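Local structure of chintase (Rhizomucor miehei, 5YUQ) at residues V183-A195 / G250-K262. The protein probably hydrolyses the beta-1,4 glycosidic bonds of chitin, as a family 18 glycoside hydrolase with a tunnel-shaped active site. Sequence-based numbering, arbitrary orientation.
Sequences VNGIRDKNAGANA and GLYVPISQSSQIK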
loop_
_atom_site.group_PDB
_atom_site.type_symbol
_atom_site.label_atom_id
_atom_site.label_comp_id
_atom_site.label_asym_id
_atom_site.label_seq_id
_atom_site.Cartn_x
_atom_site.Cartn_y
_atom_site.Cartn_z
ATOM N N VAL A 183 7.031 2.096 5.852
ATOM C CA VAL A 183 8.307 1.399 5.900
ATOM C C VAL A 183 8.880 1.429 7.310
ATOM O O VAL A 183 9.309 0.399 7.838
ATOM C CB VAL A 183 9.317 1.982 4.901
ATOM C CG1 VAL A 183 10.679 1.328 5.101
ATOM C CG2 VAL A 183 8.830 1.770 3.473
ATOM N N ASN A 184 8.863 2.601 7.934
ATOM C CA ASN A 184 9.384 2.715 9.285
ATOM C C ASN A 184 8.302 3.031 10.301
ATOM O O ASN A 184 7.246 3.568 9.955
ATOM C CB ASN A 184 10.499 3.750 9.326
ATOM C CG ASN A 184 11.686 3.328 8.500
ATOM O OD1 ASN A 184 12.417 2.422 8.881
ATOM N ND2 ASN A 184 11.877 3.971 7.356
ATOM N N GLY A 185 8.559 2.670 11.549
ATOM C CA GLY A 185 7.623 2.952 12.616
ATOM C C GLY A 185 8.176 2.583 13.969
ATOM O O GLY A 185 9.391 2.582 14.183
ATOM N N ILE A 186 7.288 2.320 14.921
ATOM C CA ILE A 186 7.758 1.998 16.293
ATOM C C ILE A 186 8.599 0.747 16.469
ATOM O O ILE A 186 9.176 0.580 17.494
ATOM C CB ILE A 186 6.642 1.892 17.342
ATOM C CG1 ILE A 186 5.630 0.788 17.006
ATOM C CG2 ILE A 186 5.944 3.204 17.474
ATOM C CD1 ILE A 186 4.739 0.491 18.175
ATOM N N ARG A 187 8.622 -0.113 15.462
ATOM C CA ARG A 187 9.456 -1.303 15.563
ATOM C C ARG A 187 10.924 -0.944 15.355
ATOM O O ARG A 187 11.810 -1.775 15.528
ATOM C CB ARG A 187 9.008 -2.381 14.567
ATOM C CG ARG A 187 7.836 -3.234 15.059
ATOM C CD ARG A 187 7.142 -3.974 13.911
ATOM N NE ARG A 187 5.837 -3.389 13.604
ATOM C CZ ARG A 187 5.367 -3.196 12.374
ATOM N NH1 ARG A 187 6.094 -3.544 11.319
ATOM N NH2 ARG A 187 4.167 -2.656 12.196
ATOM N N ASP A 188 11.170 0.310 14.998
ATOM C CA ASP A 188 12.524 0.802 14.770
ATOM C C ASP A 188 12.993 1.740 15.875
ATOM O O ASP A 188 12.201 2.497 16.441
ATOM C CB ASP A 188 12.574 1.534 13.437
ATOM C CG ASP A 188 12.225 0.634 12.294
ATOM O OD1 ASP A 188 13.057 -0.239 11.984
ATOM O OD2 ASP A 188 11.124 0.776 11.726
ATOM N N LYS A 189 14.290 1.686 16.166
ATOM C CA LYS A 189 14.901 2.532 17.194
ATOM C C LYS A 189 14.894 4.025 16.852
ATOM O O LYS A 189 14.738 4.867 17.739
ATOM C CB LYS A 189 16.334 2.069 17.460
ATOM C CG LYS A 189 16.440 0.759 18.237
ATOM C CD LYS A 189 16.534 1.005 19.737
ATOM C CE LYS A 189 16.595 -0.300 20.524
ATOM N NZ LYS A 189 15.296 -1.032 20.473
ATOM N N ASN A 190 15.069 4.342 15.572
ATOM C CA ASN A 190 15.111 5.720 15.099
ATOM C C ASN A 190 13.928 6.012 14.200
ATOM O O ASN A 190 13.349 5.102 13.599
ATOM C CB ASN A 190 16.403 5.987 14.313
ATOM C CG ASN A 190 17.636 5.929 15.178
ATOM O OD1 ASN A 190 17.632 6.416 16.307
ATOM N ND2 ASN A 190 18.706 5.342 14.654
ATOM N N ALA A 191 13.573 7.287 14.102
ATOM C CA ALA A 191 12.625 7.714 13.085
ATOM C C ALA A 191 13.216 7.434 11.711
ATOM O O ALA A 191 14.429 7.478 11.522
ATOM C CB ALA A 191 12.333 9.192 13.232
ATOM N N GLY A 192 12.351 7.156 10.745
ATOM C CA GLY A 192 12.778 7.031 9.367
ATOM C C GLY A 192 11.642 7.504 8.498
ATOM O O GLY A 192 10.595 7.888 9.002
ATOM N N ALA A 193 11.825 7.476 7.186
ATOM C CA ALA A 193 10.761 7.947 6.317
ATOM C C ALA A 193 9.621 6.930 6.204
ATOM O O ALA A 193 9.832 5.714 6.287
ATOM C CB ALA A 193 11.307 8.311 4.934
ATOM N N ASN A 194 8.406 7.441 6.013
ATOM C CA ASN A 194 7.254 6.585 5.774
ATOM C C ASN A 194 7.415 5.868 4.445
ATOM O O ASN A 194 7.164 4.667 4.318
ATOM C CB ASN A 194 5.990 7.451 5.734
ATOM C CG ASN A 194 4.743 6.652 5.445
ATOM O OD1 ASN A 194 4.568 5.542 5.949
ATOM N ND2 ASN A 194 3.858 7.219 4.633
ATOM N N ALA A 195 7.825 6.635 3.445
ATOM C CA ALA A 195 7.955 6.123 2.093
ATOM C C ALA A 195 9.262 6.607 1.495
ATOM O O ALA A 195 9.264 7.379 0.543
ATOM C CB ALA A 195 6.787 6.583 1.260
ATOM N N GLY A 250 18.919 16.094 11.789
ATOM C CA GLY A 250 18.384 15.331 10.680
ATOM C C GLY A 250 17.164 14.564 11.155
ATOM O O GLY A 250 16.673 14.778 12.272
ATOM N N LEU A 251 16.685 13.660 10.309
ATOM C CA LEU A 251 15.470 12.903 10.578
ATOM C C LEU A 251 15.701 11.709 11.492
ATOM O O LEU A 251 14.830 11.346 12.281
ATOM C CB LEU A 251 14.878 12.412 9.248
ATOM C CG LEU A 251 13.771 11.352 9.291
ATOM C CD1 LEU A 251 12.510 11.905 9.944
ATOM C CD2 LEU A 251 13.464 10.838 7.876
ATOM N N TYR A 252 16.870 11.087 11.377
ATOM C CA TYR A 252 17.058 9.738 11.912
ATOM C C TYR A 252 17.435 9.718 13.388
ATOM O O TYR A 252 18.516 9.269 13.765
ATOM C CB TYR A 252 18.077 8.984 11.053
ATOM C CG TYR A 252 17.649 8.925 9.600
ATOM C CD1 TYR A 252 16.690 8.015 9.177
ATOM C CD2 TYR A 252 18.182 9.801 8.662
ATOM C CE1 TYR A 252 16.282 7.966 7.855
ATOM C CE2 TYR A 252 17.776 9.767 7.336
ATOM C CZ TYR A 252 16.826 8.846 6.943
ATOM O OH TYR A 252 16.425 8.796 5.633
ATOM N N VAL A 253 16.516 10.196 14.219
ATOM C CA VAL A 253 16.764 10.353 15.646
ATOM C C VAL A 253 15.994 9.319 16.451
ATOM O O VAL A 253 15.011 8.759 15.965
ATOM C CB VAL A 253 16.350 11.765 16.114
ATOM C CG1 VAL A 253 17.132 12.818 15.353
ATOM C CG2 VAL A 253 14.851 11.974 15.926
ATOM N N PRO A 254 16.442 9.044 17.682
ATOM C CA PRO A 254 15.752 8.027 18.480
ATOM C C PRO A 254 14.292 8.385 18.752
ATOM O O PRO A 254 13.974 9.553 19.002
ATOM C CB PRO A 254 16.561 8.012 19.780
ATOM C CG PRO A 254 17.931 8.403 19.342
ATOM C CD PRO A 254 17.703 9.470 18.312
ATOM N N ILE A 255 13.416 7.387 18.677
ATOM C CA ILE A 255 11.992 7.591 18.938
ATOM C C ILE A 255 11.495 6.741 20.096
ATOM O O ILE A 255 12.143 5.774 20.501
ATOM C CB ILE A 255 11.126 7.268 17.708
ATOM C CG1 ILE A 255 11.402 5.849 17.203
ATOM C CG2 ILE A 255 11.361 8.298 16.604
ATOM C CD1 ILE A 255 10.361 5.352 16.210
ATOM N N SER A 256 10.337 7.106 20.632
ATOM C CA SER A 256 9.674 6.255 21.603
ATOM C C SER A 256 9.145 5.020 20.890
ATOM O O SER A 256 8.525 5.127 19.826
ATOM C CB SER A 256 8.516 6.992 22.274
ATOM O OG SER A 256 7.708 6.076 22.999
ATOM N N GLN A 257 9.393 3.850 21.470
ATOM C CA GLN A 257 8.843 2.614 20.935
ATOM C C GLN A 257 7.737 2.080 21.838
ATOM O O GLN A 257 7.230 0.985 21.615
ATOM C CB GLN A 257 9.940 1.562 20.766
ATOM C CG GLN A 257 11.046 1.945 19.798
ATOM C CD GLN A 257 12.005 0.796 19.551
ATOM O OE1 GLN A 257 12.973 0.609 20.291
ATOM N NE2 GLN A 257 11.735 0.011 18.515
ATOM N N SER A 258 7.365 2.858 22.851
ATOM C CA SER A 258 6.446 2.384 23.886
ATOM C C SER A 258 5.036 2.157 23.352
ATOM O O SER A 258 4.387 1.171 23.698
ATOM C CB SER A 258 6.419 3.341 25.077
ATOM O OG SER A 258 5.717 4.532 24.763
ATOM N N SER A 259 4.571 3.073 22.507
ATOM C CA SER A 259 3.269 2.952 21.860
ATOM C C SER A 259 3.183 4.019 20.788
ATOM O O SER A 259 3.810 5.070 20.907
ATOM C CB SER A 259 2.125 3.137 22.854
ATOM O OG SER A 259 2.038 4.473 23.302
ATOM N N GLN A 260 2.416 3.742 19.742
ATOM C CA GLN A 260 2.270 4.676 18.630
ATOM C C GLN A 260 1.344 5.832 18.985
ATOM O O GLN A 260 0.184 5.617 19.338
ATOM C CB GLN A 260 1.734 3.940 17.403
ATOM C CG GLN A 260 1.444 4.870 16.224
ATOM C CD GLN A 260 2.685 5.584 15.740
ATOM O OE1 GLN A 260 3.679 4.946 15.376
ATOM N NE2 GLN A 260 2.641 6.918 15.736
ATOM N N ILE A 261 1.852 7.061 18.903
ATOM C CA ILE A 261 1.024 8.227 19.180
ATOM C C ILE A 261 0.032 8.465 18.041
ATOM O O ILE A 261 0.266 8.063 16.898
ATOM C CB ILE A 261 1.860 9.508 19.399
ATOM C CG1 ILE A 261 2.781 9.778 18.204
ATOM C CG2 ILE A 261 2.677 9.398 20.687
ATOM C CD1 ILE A 261 3.307 11.222 18.168
ATOM N N LYS A 262 -1.076 9.114 18.376
ATOM C CA LYS A 262 -2.111 9.451 17.407
ATOM C C LYS A 262 -1.603 10.464 16.389
ATOM O O LYS A 262 -0.871 11.398 16.735
ATOM C CB LYS A 262 -3.323 10.031 18.140
ATOM C CG LYS A 262 -4.517 10.353 17.256
ATOM C CD LYS A 262 -5.588 11.083 18.074
ATOM C CE LYS A 262 -6.773 11.502 17.217
ATOM N NZ LYS A 262 -7.525 10.342 16.688
HETATM O O HOH W 1 4.397 2.495 14.216
HETATM O O HOH W 2 14.606 4.636 20.400
#
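Asn190 and Pro254 meet in a single backbone bridge, an antiparallel, non-hydrogen-bonded pair and a worked example of how two irregular loops can pair without forming a sheet. On its two sides Ala191 N donates to Val253 O (2.8 Å) and Ile255 N to Lys189 O (3.0 Å). Water 2 also donates to Lys189 O, and to Ile255 O as well, while Asn190 turns its ND2 to the carbonyl of Thr204.

Polar side chains extend the join. Gln257 uses both ends of its amide: NE2 gives a hydrogen to Ile186 O, 2.8 Å away and close to the amide plane, and OE1 receives Lys189 NZ on an in-plane lone pair. Bends at chi2 (-92°) and chi4 bring the lysine across the glutamine at roughly a right angle. Water 1 links Ile186 N to Gln260 OE1; Gln260 NE2 donates to Ile261 O and to Val238 O.

In the TIM barrel of family 18, the loop holding 183-195 follows strand 175-178, and that holding 250-262 follows its parallel neighbour 228-240; Ala191 and Leu251 rest on Val323 of strand 322-325. The type I turn Gly185-Asp188, closed by Asp188 N to Gly185 O and with Asp188 OD2 accepting from Gly185 N, sets both carbonyls against Ile255 CD1.

Carbon contacts complete the join. Ile255 has CG1 between its backbone N and carbonyl carbon (chi1 55°), which sends CD1 to 3.4 Å from Asp188 O, while CG2 makes an apolar contact with Ala191 CB at 3.6 Å. Leu251 CD2 reaches Ala193 N at 3.8 Å. Ala191 O, buried without a hydrogen-bond partner, lies obliquely to the Tyr252 ring, 3.3 Å from CD1, and receives a CA-H...O contact from Tyr252 CA (3.5 Å).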